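Cfl (Pectobacterium brasiliense, PDB 7A9J) is a coronafacic acid ligase of the ATP-dependent AMP-binding enzyme family, which probably activates carboxylic acids through an acyl-adenylate for amide synthesis. Local coordinates at residues 35-41 with 49-53; 212-216 with 361-365. The protein carries 1 engineered substitution. All coordinates share one frame; numbering follows the deposited sequence.

How the contacts relate
Both contacts lie within the AMP-binding region of the chain, but they share no helix or strand. Their centres are about 27 Å apart and their nearest atoms about 12 Å. Contact 1 is local: seven residues separate its segments, and it joins a turn and strand 39-42 to the start of helix 50-66, far from the centre of the chain. Contact 2 is long-range and more central, and brings the C-terminal part of helix 203-214 and the residues after it to a turn 145 residues later. Each is partly buried, with an exposed margin. Contact 1 combines backbone hydrogen bonds with a ring-face contact. Contact 2 has no hydrogen bond between its segments and rests on aliphatic packing near the bound ligand.

Contact 1: residues 35-41 with 49-53; sequences HSKETAV and SFYNL
Phe50 N and Tyr51 N, at the start of helix 50-66, donate to two carbonyls of the turn 35-38. Phe50 N bonds to Glu38 O at 2.8 Å, and Tyr51 N to Ser36 O at 3.0 Å. Loop carbonyls thus take up two N-H groups of the first helical turn. Ser49 serves a third: it is the N-cap residue, and its OG accepts from Asn52 N in a capping bond. With chi1 at 65° the hydroxyl turns to the helix and receives this N-H. On the loop side, Ser36 OG bonds back to Ala32 O of helix 24-34.

The side-chain contacts lie alongside. Ala40 CB sits over the centre of one face of the Phe50 ring, 3.6 Å from the centroid, in a CH-pi contact. Glu38 O lies at the edge of the same ring. Leu53 CD2 touches both Ala40 CB and Val41 CG2, the latter at 3.8 Å. At the outer end, Ser36 CB meets Tyr51 CB.

Thr39 and Ser49 form an antiparallel non-hydrogen-bonded pair. Beside them, Ala40 and Val41 both face Ile48, a classic beta bulge in a hairpin that leads into an N-capped helix.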
loop_
_atom_site.group_PDB
_atom_site.type_symbol
_atom_site.label_atom_id
_atom_site.label_comp_id
_atom_site.label_asym_id
_atom_site.label_seq_id
_atom_site.Cartn_x
_atom_site.Cartn_y
_atom_site.Cartn_z
ATOM N N HIS A 35 -10.674 21.230 17.459
ATOM C CA HIS A 35 -10.721 21.710 16.079
ATOM C C HIS A 35 -12.053 21.339 15.459
ATOM O O HIS A 35 -12.138 20.924 14.297
ATOM C CB HIS A 35 -9.560 21.136 15.289
ATOM C CG HIS A 35 -8.241 21.641 15.766
ATOM N ND1 HIS A 35 -7.594 21.111 16.865
ATOM C CD2 HIS A 35 -7.467 22.662 15.327
ATOM C CE1 HIS A 35 -6.465 21.769 17.066
ATOM N NE2 HIS A 35 -6.365 22.717 16.148
ATOM N N SER A 36 -13.103 21.574 16.245
ATOM C CA SER A 36 -14.411 20.991 15.999
ATOM C C SER A 36 -14.937 21.313 14.613
ATOM O O SER A 36 -15.569 20.456 13.984
ATOM C CB SER A 36 -15.394 21.492 17.063
ATOM O OG SER A 36 -15.002 20.945 18.300
ATOM N N LYS A 37 -14.767 22.568 14.150
ATOM C CA LYS A 37 -15.484 23.026 12.970
ATOM C C LYS A 37 -14.803 22.645 11.683
ATOM O O LYS A 37 -15.394 22.785 10.602
ATOM C CB LYS A 37 -15.635 24.571 12.990
ATOM C CG LYS A 37 -16.247 25.120 14.270
ATOM C CD LYS A 37 -16.385 26.653 14.201
ATOM C CE LYS A 37 -15.058 27.322 13.790
ATOM N NZ LYS A 37 -15.113 28.832 13.765
ATOM N N GLU A 38 -13.571 22.182 11.770
ATOM C CA GLU A 38 -12.822 21.928 10.551
ATOM C C GLU A 38 -13.256 20.614 9.918
ATOM O O GLU A 38 -13.781 19.728 10.595
ATOM C CB GLU A 38 -11.354 21.946 10.865
ATOM C CG GLU A 38 -10.804 23.396 10.883
ATOM C CD GLU A 38 -9.513 23.480 11.655
ATOM O OE1 GLU A 38 -8.880 22.421 11.847
ATOM O OE2 GLU A 38 -9.133 24.590 12.084
ATOM N N THR A 39 -13.167 20.572 8.595
ATOM C CA THR A 39 -13.568 19.379 7.853
ATOM C C THR A 39 -12.618 18.230 8.173
ATOM O O THR A 39 -11.406 18.358 8.013
ATOM C CB THR A 39 -13.541 19.673 6.363
ATOM O OG1 THR A 39 -14.493 20.718 6.124
ATOM C CG2 THR A 39 -13.910 18.464 5.543
ATOM N N ALA A 40 -13.178 17.102 8.599
ATOM C CA ALA A 40 -12.368 15.906 8.815
ATOM C C ALA A 40 -12.327 15.016 7.569
ATOM O O ALA A 40 -11.260 14.474 7.231
ATOM C CB ALA A 40 -12.895 15.097 9.995
ATOM N N VAL A 41 -13.450 14.781 6.897
ATOM C CA VAL A 41 -13.552 13.853 5.766
ATOM C C VAL A 41 -14.413 14.517 4.711
ATOM O O VAL A 41 -15.402 15.189 5.034
ATOM C CB VAL A 41 -14.176 12.483 6.143
ATOM C CG1 VAL A 41 -13.799 11.393 5.068
ATOM C CG2 VAL A 41 -13.667 12.057 7.493
ATOM N N SER A 49 -17.497 17.475 9.504
ATOM C CA SER A 49 -16.508 18.107 10.361
ATOM C C SER A 49 -15.921 17.119 11.356
ATOM O O SER A 49 -16.505 16.075 11.659
ATOM C CB SER A 49 -17.150 19.289 11.140
ATOM O OG SER A 49 -18.153 18.780 12.033
ATOM N N PHE A 50 -14.808 17.524 11.969
ATOM C CA PHE A 50 -14.263 16.714 13.072
ATOM C C PHE A 50 -15.302 16.487 14.184
ATOM O O PHE A 50 -15.481 15.351 14.672
ATOM C CB PHE A 50 -13.028 17.396 13.659
ATOM C CG PHE A 50 -11.757 17.089 12.912
ATOM C CD1 PHE A 50 -11.069 15.918 13.214
ATOM C CD2 PHE A 50 -11.250 17.947 11.917
ATOM C CE1 PHE A 50 -9.853 15.551 12.542
ATOM C CE2 PHE A 50 -10.022 17.573 11.233
ATOM C CZ PHE A 50 -9.357 16.410 11.575
ATOM N N TYR A 51 -16.004 17.548 14.570
ATOM C CA TYR A 51 -16.954 17.420 15.673
ATOM C C TYR A 51 -18.056 16.462 15.288
ATOM O O TYR A 51 -18.394 15.555 16.059
ATOM C CB TYR A 51 -17.525 18.773 16.067
ATOM C CG TYR A 51 -18.429 18.692 17.291
ATOM C CD1 TYR A 51 -17.880 18.677 18.572
ATOM C CD2 TYR A 51 -19.768 18.536 17.163
ATOM C CE1 TYR A 51 -18.675 18.618 19.688
ATOM C CE2 TYR A 51 -20.598 18.522 18.310
ATOM C CZ TYR A 51 -20.026 18.499 19.542
ATOM O OH TYR A 51 -20.834 18.412 20.676
ATOM N N ASN A 52 -18.619 16.635 14.090
ATOM C CA ASN A 52 -19.721 15.732 13.693
ATOM C C ASN A 52 -19.267 14.293 13.467
ATOM O O ASN A 52 -20.068 13.354 13.656
ATOM C CB ASN A 52 -20.444 16.322 12.490
ATOM C CG ASN A 52 -21.387 17.539 12.928
ATOM O OD1 ASN A 52 -22.016 17.492 14.025
ATOM N ND2 ASN A 52 -21.445 18.628 12.142
ATOM N N LEU A 53 -18.021 14.082 13.007
ATOM C CA LEU A 53 -17.505 12.732 12.931
ATOM C C LEU A 53 -17.376 12.122 14.321
ATOM O O LEU A 53 -17.757 10.966 14.514
ATOM C CB LEU A 53 -16.163 12.722 12.170
ATOM C CG LEU A 53 -15.409 11.418 12.114
ATOM C CD1 LEU A 53 -16.306 10.379 11.483
ATOM C CD2 LEU A 53 -14.099 11.634 11.253
#

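Contact 2: residues 212-216 with 361-365; sequences LTKVT and LPGVE
Leu361 packs its side chain against Leu212, Val215 and Thr216, where a type II beta turn, Leu361 to Val364, meets the C-terminal part of helix 203-214 and the residues after it. The turn links strands 356-360 and 365-368 in the AMP-binding region. No hydrogen bond joins the two segments.

The tight part is built on the two leucines. Leu212 CD2 lies 3.6 Å from Leu361 CB, and the side chains cross at a slant. Leu212 CD2 also reaches Pro362 O and, at 3.8 Å, Val364 CG2, so one branch of Leu212 touches three residues of the turn. Leu361 divides its own methyls. The Leu361 and Val215 side chains run past each other in opposite directions, and Leu361 CD2 meets Val215 CG1 at 3.6 Å. Leu361 CD1 meets Thr216 CG2 at 3.9 Å, with the two side chains nearly perpendicular. Leu361 also touches Pro342, a residue of the ligand pocket, and the side chain of Thr216 is about 6 Å from the bound indene carboxylic acid. This packing therefore borders the ligand site.

The outer side is looser. Pro362 is exposed, and Val215 CG1 comes only loosely up to the proline ring, 4.2 Å from Pro362 CD. The turn itself is closed by a bond from Val364 N to Leu361 O, with Gly363 at positive phi in its third position.

On the helix side, Thr213 O accepts twice: from Thr216 N, and from Thr216 OG1 at 2.8 Å on a lone pair in the carbonyl plane.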
loop_
_atom_site.group_PDB
_atom_site.type_symbol
_atom_site.label_atom_id
_atom_site.label_comp_id
_atom_site.label_asym_id
_atom_site.label_seq_id
_atom_site.Cartn_x
_atom_site.Cartn_y
_atom_site.Cartn_z
ATOM N N LEU A 212 4.573 5.858 12.822
ATOM C CA LEU A 212 5.415 5.667 11.630
ATOM C C LEU A 212 4.772 6.361 10.435
ATOM O O LEU A 212 5.440 7.073 9.671
ATOM C CB LEU A 212 5.596 4.187 11.293
ATOM C CG LEU A 212 6.493 3.442 12.293
ATOM C CD1 LEU A 212 6.274 1.941 12.164
ATOM C CD2 LEU A 212 8.009 3.811 12.006
ATOM N N THR A 213 3.469 6.156 10.255
ATOM C CA THR A 213 2.817 6.685 9.062
ATOM C C THR A 213 2.808 8.214 9.058
ATOM O O THR A 213 2.927 8.829 7.994
ATOM C CB THR A 213 1.367 6.131 8.993
ATOM O OG1 THR A 213 1.476 4.680 9.078
ATOM C CG2 THR A 213 0.738 6.523 7.663
ATOM N N LYS A 214 2.594 8.828 10.226
ATOM C CA LYS A 214 2.581 10.295 10.319
ATOM C C LYS A 214 3.813 10.921 9.693
ATOM O O LYS A 214 3.684 11.936 8.998
ATOM C CB LYS A 214 2.502 10.769 11.778
ATOM C CG LYS A 214 1.074 10.686 12.306
ATOM C CD LYS A 214 1.070 10.930 13.860
ATOM C CE LYS A 214 1.668 12.213 14.324
ATOM N NZ LYS A 214 1.340 12.360 15.818
ATOM N N VAL A 215 5.002 10.297 9.887
ATOM C CA VAL A 215 6.289 10.804 9.338
ATOM C C VAL A 215 6.289 10.806 7.810
ATOM O O VAL A 215 7.090 11.515 7.195
ATOM C CB VAL A 215 7.505 9.937 9.892
ATOM C CG1 VAL A 215 8.877 10.445 9.362
ATOM C CG2 VAL A 215 7.472 10.002 11.398
ATOM N N THR A 216 5.441 9.995 7.180
ATOM C CA THR A 216 5.398 9.891 5.732
ATOM C C THR A 216 4.340 10.772 5.088
ATOM O O THR A 216 4.282 10.821 3.842
ATOM C CB THR A 216 5.151 8.440 5.262
ATOM O OG1 THR A 216 3.780 8.099 5.408
ATOM C CG2 THR A 216 6.053 7.424 6.043
ATOM N N LEU A 361 12.535 4.716 8.963
ATOM C CA LEU A 361 11.776 5.636 9.772
ATOM C C LEU A 361 12.244 5.602 11.219
ATOM O O LEU A 361 12.990 4.710 11.627
ATOM C CB LEU A 361 10.323 5.251 9.610
ATOM C CG LEU A 361 9.790 5.688 8.236
ATOM C CD1 LEU A 361 8.367 5.029 7.994
ATOM C CD2 LEU A 361 9.749 7.214 8.052
ATOM N N PRO A 362 11.784 6.553 12.054
ATOM C CA PRO A 362 12.256 6.580 13.454
ATOM C C PRO A 362 11.923 5.299 14.207
ATOM O O PRO A 362 10.832 4.743 14.078
ATOM C CB PRO A 362 11.549 7.806 14.058
ATOM C CG PRO A 362 11.267 8.698 12.870
ATOM C CD PRO A 362 10.940 7.733 11.731
ATOM N N GLY A 363 12.942 4.787 14.920
ATOM C CA GLY A 363 12.824 3.558 15.678
ATOM C C GLY A 363 12.997 2.292 14.865
ATOM O O GLY A 363 13.061 1.206 15.447
ATOM N N VAL A 364 12.990 2.382 13.540
ATOM C CA VAL A 364 13.156 1.198 12.710
ATOM C C VAL A 364 14.626 0.769 12.749
ATOM O O VAL A 364 15.542 1.604 12.636
ATOM C CB VAL A 364 12.681 1.487 11.268
ATOM C CG1 VAL A 364 12.979 0.318 10.311
ATOM C CG2 VAL A 364 11.162 1.768 11.257
ATOM N N GLU A 365 14.857 -0.521 12.995
ATOM C CA GLU A 365 16.205 -1.082 12.988
ATOM C C GLU A 365 16.386 -1.924 11.747
ATOM O O GLU A 365 15.481 -2.671 11.378
ATOM C CB GLU A 365 16.440 -1.965 14.218
ATOM C CG GLU A 365 15.996 -1.335 15.557
ATOM C CD GLU A 365 15.894 -2.408 16.627
ATOM O OE1 GLU A 365 16.975 -2.865 17.087
ATOM O OE2 GLU A 365 14.768 -2.844 16.944
#